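Local coordinates for protein transcription factor tau 138 kDa subunit (Saccharomyces cerevisiae, PDB 5AIM) that helps TFIIIC bind boxB promoter DNA of tRNA genes and assemble the RNA polymerase III initiation complex, here represented by its central extended winged-helix domain, at residues Q15-K20 and E37-Y42; E65-R70 and I80-V85; V28-E33 and R92-E97. All blocks are in the same frame, centred on the assembly; numbering follows the deposited sequence.

Contact 1 (Q15-K20 and E37-Y42); sequences QRAILK and ESVSKY
Val39 and Tyr42 of helix 33-43 pack on Ala17 of helix 5-24, whose small methyl leaves room for larger groups. The two helical segments cross at 114°, their axes 9.4 Å apart at closest approach. Among the aliphatic contacts, Val39 points at the first helix where the backbones come nearest and divides its two branches: CG1 lies 4.2 Å from Ala17 CB, and CG2 faces Ile18. Ile18 heads away from the other helix, yet its CG1 still lies 4.3 Å from Val39 CG2.

The Tyr42 ring makes the second group of contacts. Its CG is anti to the backbone N (chi1 171°), which carries the ring across to the first helix, where Tyr42 CD2 lies 3.7 Å from Ala17 CB and the phenol end arrives at Lys20. There the aliphatic part of the lysine crosses the tyrosine at about a right angle, with Lys20 CG 3.6 Å from Tyr42 CE1. Bends at chi2 and chi3 then lead the ammonium end away, so the lysine contributes hydrocarbon to the contact. No hydrogen bond joins the two segments.

Met43 also touches Ala17, and Val21 continues the packing against Tyr42. Ile18 reaches Phe35 of helix 33-43 and Val58 and Met61 of helix 52-63, completing the three-helix bundle of the winged-helix fold.

Contact 2 (E65-R70 and I80-V85); sequences EKLGAR and IFLPTV
Phe81 holds its CG between the backbone N and the carbonyl carbon (chi1 52°), a torsion that folds the ring back over Gly68 on the partner strand. Arg70 adopts the same kind of first torsion and bends again at chi3, so that the arginine side chain crosses that of Phe81 at about a right angle, with Arg70 NH2 3.9 Å from Phe81 CZ; the guanidinium and ring planes are 67° apart.

Gly68 CA sits 3.8 Å from the Phe81 ring centroid and 16° off the normal, a CH-pi contact over the face; a beta carbon on Gly68 would run into the ring. The same two residues form the antiparallel hydrogen-bonded pair: Gly68 N gives a bond of 2.8 Å to Phe81 O, and Phe81 N one of 2.9 Å to Gly68 O. Gly68 O is also approached by Ile80 CA at 3.2 Å, a CA-H...O contact.

On the other face, Ala69 and Ile80 form the non-hydrogen-bonded pair and pack through Ala69 CB and Ile80 CG2. Leu67 forks between two partners, with CD1 against Ile80 CD1 and CD2 against Leu82 CD2, 4.1 Å away. Pro83 CD rests 3.2 Å from Lys66 O.

This hairpin forms the wing of the winged-helix fold. Ile90 of helix 87-96 supports Phe81, and Glu87 holds Arg70 in a salt bridge; Met22 and Val62, from helices 5-24 and 52-63, pack against Ile80 and Ala69 respectively. The Ile80 backbone is bonded to Ala29 of strand 28-30, which puts strand 78-81 mid-sheet.

Contact 3 (V28-E33 and R92-E97); sequences VAYLRE and RYILKE
In helix 87-96, Tyr93 comes first, its ring lying against Val28 and its hydroxyl reaching the backbone of the strand. CG anti to the backbone N (chi1 179°) sends the ring straight across, past Val28 CG1, which lies 3.7 Å from Tyr93 CD2. Tyr30 N donates a nearly straight bond to Tyr93 OH (3.0 Å, 169°), and a water joins that hydroxyl to Arg32 NH2. Glu97 CG covers one ring face and Val28 O the opposite one. A leucine in place of this tyrosine would probably leave Tyr30 N without its acceptor, deprive the bridging water of an anchor and open a gap over the face of the Tyr30 ring.

The Tyr30 ring is oblique to that of Tyr93, planes 57° apart, and receives Tyr93 CE2 over one face. Ile94 follows, its side chain touching the Tyr30 hydroxyl; a second water ties Tyr30 OH to Ile94 O.

Past the end of the helix, Glu97 bends at chi2 and takes a salt bridge from Arg32, NH2 to OE1 at 2.9 Å. Glu97 OE1 lies in the guanidinium plane, while NH2 meets it from above the carboxylate plane; Glu97 CB sits at the edge of the Tyr30 ring, 3.6 Å from CE2. Tyr30 CD2 lies over the centre of the guanidinium.

The C-terminal helix on the first strand is probably the addition that makes this an extended winged helix.

The three contacts show how a small domain is held together by a helix pair, a hairpin and a terminal helix. Contact 1 closes before contact 2 opens, on the opposite side of the chain's centre, about 15 Å away between centres; Leu19 meets Leu82, and Ile18 meets Leu67, where they touch. Contact 2 is nested inside the long loop closed by contact 3, whose centre lies about 13 Å off. These two share the antiparallel sheet, since strand 78-81 runs between 28-30 and 68-71. Contacts 1 and 3, with centres about 16 Å apart, alternate in sequence; their segments adjoin along the chain without touching otherwise. Helical core, wing and terminal helix thus form one compact unit.

Contact 1 (Q15-K20 and E37-Y42)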
loop_
_atom_site.group_PDB
_atom_site.type_symbol
_atom_site.label_atom_id
_atom_site.label_comp_id
_atom_site.label_asym_id
_atom_site.label_seq_id
_atom_site.Cartn_x
_atom_site.Cartn_y
_atom_site.Cartn_z
ATOM N N GLN A 15 3.302 -8.405 -2.723
ATOM C CA GLN A 15 1.907 -8.037 -2.975
ATOM C C GLN A 15 0.918 -8.655 -1.965
ATOM O O GLN A 15 -0.005 -7.975 -1.474
ATOM C CB GLN A 15 1.517 -8.369 -4.421
ATOM C CG GLN A 15 2.260 -7.537 -5.457
ATOM C CD GLN A 15 1.814 -7.845 -6.855
ATOM O OE1 GLN A 15 0.663 -7.623 -7.205
ATOM N NE2 GLN A 15 2.726 -8.361 -7.673
ATOM N N ARG A 16 1.098 -9.933 -1.640
ATOM C CA ARG A 16 0.256 -10.534 -0.604
ATOM C C ARG A 16 0.393 -9.792 0.722
ATOM O O ARG A 16 -0.611 -9.586 1.440
ATOM C CB ARG A 16 0.588 -12.015 -0.405
ATOM C CG ARG A 16 0.178 -12.919 -1.565
ATOM C CD ARG A 16 0.187 -14.393 -1.147
ATOM N NE ARG A 16 1.453 -14.804 -0.538
ATOM C CZ ARG A 16 2.537 -15.196 -1.204
ATOM N NH1 ARG A 16 2.550 -15.240 -2.534
ATOM N NH2 ARG A 16 3.626 -15.540 -0.528
ATOM N N ALA A 17 1.630 -9.429 1.066
ATOM C CA ALA A 17 1.873 -8.682 2.309
ATOM C C ALA A 17 1.170 -7.324 2.297
ATOM O O ALA A 17 0.511 -6.937 3.271
ATOM C CB ALA A 17 3.359 -8.495 2.539
ATOM N N ILE A 18 1.326 -6.586 1.205
ATOM C CA ILE A 18 0.661 -5.289 1.074
ATOM C C ILE A 18 -0.846 -5.450 1.258
ATOM O O ILE A 18 -1.487 -4.685 1.993
ATOM C CB ILE A 18 0.969 -4.667 -0.301
ATOM C CG1 ILE A 18 2.438 -4.250 -0.359
ATOM C CG2 ILE A 18 0.093 -3.456 -0.579
ATOM C CD1 ILE A 18 2.964 -4.061 -1.770
ATOM N N LEU A 19 -1.415 -6.450 0.597
ATOM C CA LEU A 19 -2.847 -6.696 0.729
ATOM C C LEU A 19 -3.281 -7.021 2.172
ATOM O O LEU A 19 -4.274 -6.458 2.691
ATOM C CB LEU A 19 -3.249 -7.827 -0.215
ATOM C CG LEU A 19 -4.739 -8.033 -0.446
ATOM C CD1 LEU A 19 -5.347 -6.832 -1.138
ATOM C CD2 LEU A 19 -4.958 -9.275 -1.283
ATOM N N LYS A 20 -2.557 -7.935 2.817
ATOM C CA LYS A 20 -2.889 -8.301 4.202
ATOM C C LYS A 20 -2.765 -7.110 5.163
ATOM O O LYS A 20 -3.622 -6.893 6.037
ATOM C CB LYS A 20 -2.025 -9.476 4.684
ATOM C CG LYS A 20 -2.197 -9.854 6.158
ATOM C CD LYS A 20 -3.620 -10.253 6.511
ATOM C CE LYS A 20 -3.921 -11.681 6.101
ATOM N NZ LYS A 20 -5.363 -11.996 6.303
ATOM N N GLU A 37 6.839 0.709 6.790
ATOM C CA GLU A 37 7.322 0.085 8.012
ATOM C C GLU A 37 6.370 -1.030 8.434
ATOM O O GLU A 37 6.812 -2.111 8.845
ATOM C CB GLU A 37 7.466 1.118 9.134
ATOM C CG GLU A 37 8.168 0.584 10.374
ATOM C CD GLU A 37 9.598 0.156 10.097
ATOM O OE1 GLU A 37 10.284 0.839 9.307
ATOM O OE2 GLU A 37 10.034 -0.869 10.663
ATOM N N SER A 38 5.067 -0.775 8.351
ATOM C CA SER A 38 4.088 -1.833 8.634
ATOM C C SER A 38 4.270 -3.050 7.717
ATOM O O SER A 38 4.248 -4.202 8.197
ATOM C CB SER A 38 2.646 -1.337 8.539
ATOM O OG SER A 38 2.340 -0.430 9.584
ATOM N N VAL A 39 4.439 -2.826 6.417
ATOM C CA VAL A 39 4.689 -3.957 5.513
ATOM C C VAL A 39 5.968 -4.704 5.903
ATOM O O VAL A 39 5.991 -5.944 5.943
ATOM C CB VAL A 39 4.748 -3.525 4.033
ATOM C CG1 VAL A 39 5.126 -4.706 3.127
ATOM C CG2 VAL A 39 3.410 -2.950 3.608
ATOM N N SER A 40 7.031 -3.963 6.205
ATOM C CA SER A 40 8.289 -4.593 6.606
ATOM C C SER A 40 8.110 -5.437 7.865
ATOM O O SER A 40 8.570 -6.587 7.922
ATOM C CB SER A 40 9.376 -3.540 6.828
ATOM O OG SER A 40 9.770 -2.953 5.602
ATOM N N LYS A 41 7.441 -4.892 8.875
ATOM C CA LYS A 41 7.227 -5.628 10.118
ATOM C C LYS A 41 6.345 -6.858 9.912
ATOM O O LYS A 41 6.614 -7.915 10.482
ATOM C CB LYS A 41 6.640 -4.712 11.195
ATOM C CG LYS A 41 7.658 -3.740 11.778
ATOM C CD LYS A 41 6.985 -2.489 12.289
ATOM C CE LYS A 41 7.923 -1.614 13.102
ATOM N NZ LYS A 41 7.191 -0.487 13.749
ATOM N N TYR A 42 5.305 -6.735 9.094
ATOM C CA TYR A 42 4.478 -7.898 8.763
ATOM C C TYR A 42 5.309 -9.044 8.157
ATOM O O TYR A 42 5.112 -10.215 8.495
ATOM C CB TYR A 42 3.344 -7.515 7.805
ATOM C CG TYR A 42 2.620 -8.735 7.299
ATOM C CD1 TYR A 42 1.632 -9.348 8.054
ATOM C CD2 TYR A 42 2.957 -9.301 6.083
ATOM C CE1 TYR A 42 0.991 -10.493 7.601
ATOM C CE2 TYR A 42 2.326 -10.431 5.619
ATOM C CZ TYR A 42 1.343 -11.027 6.377
ATOM O OH TYR A 42 0.716 -12.156 5.908
#

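Contact 2 (E65-R70 and I80-V85)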
loop_
_atom_site.group_PDB
_atom_site.type_symbol
_atom_site.label_atom_id
_atom_site.label_comp_id
_atom_site.label_asym_id
_atom_site.label_seq_id
_atom_site.Cartn_x
_atom_site.Cartn_y
_atom_site.Cartn_z
ATOM N N GLU A 65 -5.514 -2.627 -10.376
ATOM C CA GLU A 65 -6.761 -2.259 -9.698
ATOM C C GLU A 65 -7.056 -3.095 -8.447
ATOM O O GLU A 65 -8.194 -3.144 -7.977
ATOM C CB GLU A 65 -7.945 -2.278 -10.675
ATOM C CG GLU A 65 -7.710 -1.417 -11.912
ATOM C CD GLU A 65 -8.921 -1.329 -12.823
ATOM O OE1 GLU A 65 -9.984 -1.886 -12.474
ATOM O OE2 GLU A 65 -8.807 -0.698 -13.893
ATOM N N LYS A 66 -6.024 -3.730 -7.900
ATOM C CA LYS A 66 -6.137 -4.392 -6.603
ATOM C C LYS A 66 -6.190 -3.346 -5.499
ATOM O O LYS A 66 -6.728 -3.590 -4.416
ATOM C CB LYS A 66 -4.955 -5.330 -6.381
ATOM C CG LYS A 66 -4.937 -6.497 -7.352
ATOM C CD LYS A 66 -3.747 -7.398 -7.097
ATOM C CE LYS A 66 -3.862 -8.719 -7.838
ATOM N NZ LYS A 66 -3.755 -8.566 -9.316
ATOM N N LEU A 67 -5.615 -2.181 -5.786
ATOM C CA LEU A 67 -5.684 -1.028 -4.895
ATOM C C LEU A 67 -6.162 0.176 -5.668
ATOM O O LEU A 67 -5.828 0.338 -6.834
ATOM C CB LEU A 67 -4.309 -0.695 -4.330
ATOM C CG LEU A 67 -3.644 -1.719 -3.418
ATOM C CD1 LEU A 67 -2.240 -1.240 -3.074
ATOM C CD2 LEU A 67 -4.471 -1.944 -2.162
ATOM N N GLY A 68 -6.940 1.020 -5.002
ATOM C CA GLY A 68 -7.236 2.348 -5.505
ATOM C C GLY A 68 -6.165 3.296 -5.005
ATOM O O GLY A 68 -5.556 3.056 -3.953
ATOM N N ALA A 69 -5.951 4.378 -5.753
ATOM C CA ALA A 69 -4.961 5.381 -5.391
ATOM C C ALA A 69 -5.399 6.768 -5.832
ATOM O O ALA A 69 -5.952 6.937 -6.915
ATOM C CB ALA A 69 -3.609 5.034 -5.996
ATOM N N ARG A 70 -5.161 7.764 -4.987
ATOM C CA ARG A 70 -5.413 9.135 -5.416
ATOM C C ARG A 70 -4.680 10.135 -4.546
ATOM O O ARG A 70 -4.347 9.839 -3.402
ATOM C CB ARG A 70 -6.919 9.434 -5.451
ATOM C CG ARG A 70 -7.578 9.675 -4.102
ATOM C CD ARG A 70 -8.983 10.240 -4.290
ATOM N NE ARG A 70 -9.965 9.186 -4.534
ATOM C CZ ARG A 70 -11.052 8.971 -3.797
ATOM N NH1 ARG A 70 -11.339 9.743 -2.753
ATOM N NH2 ARG A 70 -11.868 7.976 -4.117
ATOM N N ILE A 80 -3.610 5.293 -0.751
ATOM C CA ILE A 80 -3.995 4.009 -1.326
ATOM C C ILE A 80 -5.110 3.408 -0.484
ATOM O O ILE A 80 -5.219 3.678 0.726
ATOM C CB ILE A 80 -2.815 3.013 -1.466
ATOM C CG1 ILE A 80 -2.105 2.783 -0.130
ATOM C CG2 ILE A 80 -1.846 3.508 -2.538
ATOM C CD1 ILE A 80 -1.190 1.563 -0.141
ATOM N N PHE A 81 -5.960 2.625 -1.135
ATOM C CA PHE A 81 -7.095 2.045 -0.440
ATOM C C PHE A 81 -7.583 0.764 -1.099
ATOM O O PHE A 81 -7.407 0.563 -2.290
ATOM C CB PHE A 81 -8.237 3.069 -0.313
ATOM C CG PHE A 81 -8.636 3.718 -1.609
ATOM C CD1 PHE A 81 -7.969 4.839 -2.068
ATOM C CD2 PHE A 81 -9.698 3.229 -2.349
ATOM C CE1 PHE A 81 -8.341 5.448 -3.251
ATOM C CE2 PHE A 81 -10.074 3.832 -3.532
ATOM C CZ PHE A 81 -9.396 4.945 -3.983
ATOM N N LEU A 82 -8.178 -0.110 -0.294
ATOM C CA LEU A 82 -8.890 -1.258 -0.832
ATOM C C LEU A 82 -10.092 -0.720 -1.602
ATOM O O LEU A 82 -10.856 0.084 -1.067
ATOM C CB LEU A 82 -9.334 -2.191 0.291
ATOM C CG LEU A 82 -8.195 -2.850 1.069
ATOM C CD1 LEU A 82 -8.719 -3.679 2.237
ATOM C CD2 LEU A 82 -7.345 -3.732 0.161
ATOM N N PRO A 83 -10.255 -1.131 -2.868
ATOM C CA PRO A 83 -11.262 -0.493 -3.726
ATOM C C PRO A 83 -12.683 -0.480 -3.169
ATOM O O PRO A 83 -13.458 0.395 -3.562
ATOM C CB PRO A 83 -11.214 -1.340 -4.997
ATOM C CG PRO A 83 -9.832 -1.864 -5.039
ATOM C CD PRO A 83 -9.454 -2.120 -3.614
ATOM N N THR A 84 -13.020 -1.412 -2.279
ATOM C CA THR A 84 -14.385 -1.518 -1.767
ATOM C C THR A 84 -14.554 -0.980 -0.343
ATOM O O THR A 84 -15.599 -1.178 0.271
ATOM C CB THR A 84 -14.868 -2.979 -1.785
ATOM O OG1 THR A 84 -14.086 -3.752 -0.867
ATOM C CG2 THR A 84 -14.749 -3.567 -3.184
ATOM N N VAL A 85 -13.542 -0.287 0.173
ATOM C CA VAL A 85 -13.558 0.161 1.565
ATOM C C VAL A 85 -14.655 1.196 1.836
ATOM O O VAL A 85 -15.175 1.284 2.951
ATOM C CB VAL A 85 -12.182 0.724 1.991
ATOM C CG1 VAL A 85 -11.884 2.051 1.286
ATOM C CG2 VAL A 85 -12.113 0.881 3.507
#

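Contact 3 (V28-E33 and R92-E97)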
loop_
_atom_site.group_PDB
_atom_site.type_symbol
_atom_site.label_atom_id
_atom_site.label_comp_id
_atom_site.label_asym_id
_atom_site.label_seq_id
_atom_site.Cartn_x
_atom_site.Cartn_y
_atom_site.Cartn_z
ATOM N N VAL A 28 -7.338 1.812 4.303
ATOM C CA VAL A 28 -6.942 3.117 3.774
ATOM C C VAL A 28 -5.604 3.483 4.387
ATOM O O VAL A 28 -5.406 3.318 5.598
ATOM C CB VAL A 28 -7.956 4.222 4.130
ATOM C CG1 VAL A 28 -7.631 5.489 3.357
ATOM C CG2 VAL A 28 -9.374 3.777 3.837
ATOM N N ALA A 29 -4.679 3.967 3.565
ATOM C CA ALA A 29 -3.389 4.405 4.089
ATOM C C ALA A 29 -2.738 5.437 3.195
ATOM O O ALA A 29 -2.836 5.362 1.973
ATOM C CB ALA A 29 -2.456 3.220 4.255
ATOM N N TYR A 30 -2.085 6.419 3.811
ATOM C CA TYR A 30 -1.164 7.268 3.084
ATOM C C TYR A 30 0.095 6.476 2.751
ATOM O O TYR A 30 0.597 5.702 3.574
ATOM C CB TYR A 30 -0.807 8.507 3.911
ATOM C CG TYR A 30 -1.859 9.595 3.923
ATOM C CD1 TYR A 30 -2.437 10.049 2.742
ATOM C CD2 TYR A 30 -2.255 10.188 5.113
ATOM C CE1 TYR A 30 -3.388 11.049 2.753
ATOM C CE2 TYR A 30 -3.205 11.202 5.131
ATOM C CZ TYR A 30 -3.769 11.626 3.946
ATOM O OH TYR A 30 -4.717 12.625 3.944
ATOM N N LEU A 31 0.592 6.669 1.535
ATOM C CA LEU A 31 1.827 6.041 1.107
ATOM C C LEU A 31 2.989 6.868 1.637
ATOM O O LEU A 31 3.342 7.910 1.086
ATOM C CB LEU A 31 1.853 5.937 -0.417
ATOM C CG LEU A 31 2.589 4.765 -1.058
ATOM C CD1 LEU A 31 2.008 3.439 -0.577
ATOM C CD2 LEU A 31 2.495 4.890 -2.577
ATOM N N ARG A 32 3.554 6.388 2.737
ATOM C CA ARG A 32 4.601 7.090 3.460
ATOM C C ARG A 32 5.290 6.083 4.370
ATOM O O ARG A 32 4.901 4.914 4.419
ATOM C CB ARG A 32 4.010 8.239 4.283
ATOM C CG ARG A 32 2.983 7.775 5.312
ATOM C CD ARG A 32 2.343 8.915 6.093
ATOM N NE ARG A 32 1.241 8.421 6.916
ATOM C CZ ARG A 32 0.455 9.184 7.668
ATOM N NH1 ARG A 32 0.628 10.498 7.707
ATOM N NH2 ARG A 32 -0.520 8.623 8.371
ATOM N N GLU A 33 6.298 6.539 5.102
ATOM C CA GLU A 33 7.139 5.647 5.906
ATOM C C GLU A 33 6.359 4.696 6.815
ATOM O O GLU A 33 6.680 3.514 6.876
ATOM C CB GLU A 33 8.111 6.473 6.743
ATOM C CG GLU A 33 9.082 5.652 7.576
ATOM C CD GLU A 33 10.133 6.514 8.250
ATOM O OE1 GLU A 33 9.784 7.256 9.192
ATOM O OE2 GLU A 33 11.310 6.452 7.836
ATOM N N ARG A 92 -12.986 9.706 6.435
ATOM C CA ARG A 92 -12.717 9.634 7.871
ATOM C C ARG A 92 -11.213 9.561 8.124
ATOM O O ARG A 92 -10.680 10.254 9.000
ATOM C CB ARG A 92 -13.430 8.440 8.514
ATOM C CG ARG A 92 -14.810 8.775 9.064
ATOM C CD ARG A 92 -15.394 7.640 9.903
ATOM N NE ARG A 92 -15.979 6.580 9.083
ATOM C CZ ARG A 92 -15.390 5.421 8.791
ATOM N NH1 ARG A 92 -14.176 5.133 9.248
ATOM N NH2 ARG A 92 -16.028 4.538 8.035
ATOM N N TYR A 93 -10.527 8.734 7.341
ATOM C CA TYR A 93 -9.075 8.641 7.453
ATOM C C TYR A 93 -8.400 9.980 7.117
ATOM O O TYR A 93 -7.523 10.435 7.851
ATOM C CB TYR A 93 -8.541 7.524 6.553
ATOM C CG TYR A 93 -7.035 7.362 6.586
ATOM C CD1 TYR A 93 -6.419 6.565 7.545
ATOM C CD2 TYR A 93 -6.231 7.992 5.648
ATOM C CE1 TYR A 93 -5.041 6.414 7.568
ATOM C CE2 TYR A 93 -4.854 7.844 5.663
ATOM C CZ TYR A 93 -4.266 7.057 6.622
ATOM O OH TYR A 93 -2.896 6.918 6.633
ATOM N N ILE A 94 -8.801 10.614 6.017
ATOM C CA ILE A 94 -8.227 11.916 5.655
ATOM C C ILE A 94 -8.429 12.924 6.784
ATOM O O ILE A 94 -7.509 13.663 7.141
ATOM C CB ILE A 94 -8.837 12.466 4.347
ATOM C CG1 ILE A 94 -8.390 11.602 3.168
ATOM C CG2 ILE A 94 -8.441 13.945 4.116
ATOM C CD1 ILE A 94 -9.172 11.855 1.898
ATOM N N LEU A 95 -9.632 12.947 7.345
ATOM C CA LEU A 95 -9.938 13.862 8.442
ATOM C C LEU A 95 -9.087 13.563 9.675
ATOM O O LEU A 95 -8.545 14.474 10.299
ATOM C CB LEU A 95 -11.420 13.784 8.809
ATOM C CG LEU A 95 -11.869 14.744 9.912
ATOM C CD1 LEU A 95 -11.833 16.179 9.409
ATOM C CD2 LEU A 95 -13.254 14.374 10.414
ATOM N N LYS A 96 -8.982 12.286 10.034
ATOM C CA LYS A 96 -8.207 11.884 11.209
ATOM C C LYS A 96 -6.722 12.246 11.100
ATOM O O LYS A 96 -6.101 12.659 12.081
ATOM C CB LYS A 96 -8.358 10.380 11.452
ATOM C CG LYS A 96 -7.530 9.849 12.614
ATOM C CD LYS A 96 -7.898 8.411 12.952
ATOM N NZ LYS A 96 -7.433 6.498 14.503
ATOM N N GLU A 97 -6.162 12.095 9.905
ATOM C CA GLU A 97 -4.735 12.323 9.679
ATOM C C GLU A 97 -4.446 13.758 9.245
ATOM O O GLU A 97 -3.330 14.077 8.837
ATOM C CB GLU A 97 -4.226 11.353 8.610
ATOM C CG GLU A 97 -4.427 9.890 8.963
ATOM C CD GLU A 97 -3.493 9.412 10.057
ATOM O OE1 GLU A 97 -2.378 9.963 10.174
ATOM O OE2 GLU A 97 -3.876 8.483 10.801
HETATM O O HOH W 1 -5.140 14.220 5.840
HETATM O O HOH W 2 -1.647 6.037 8.718
#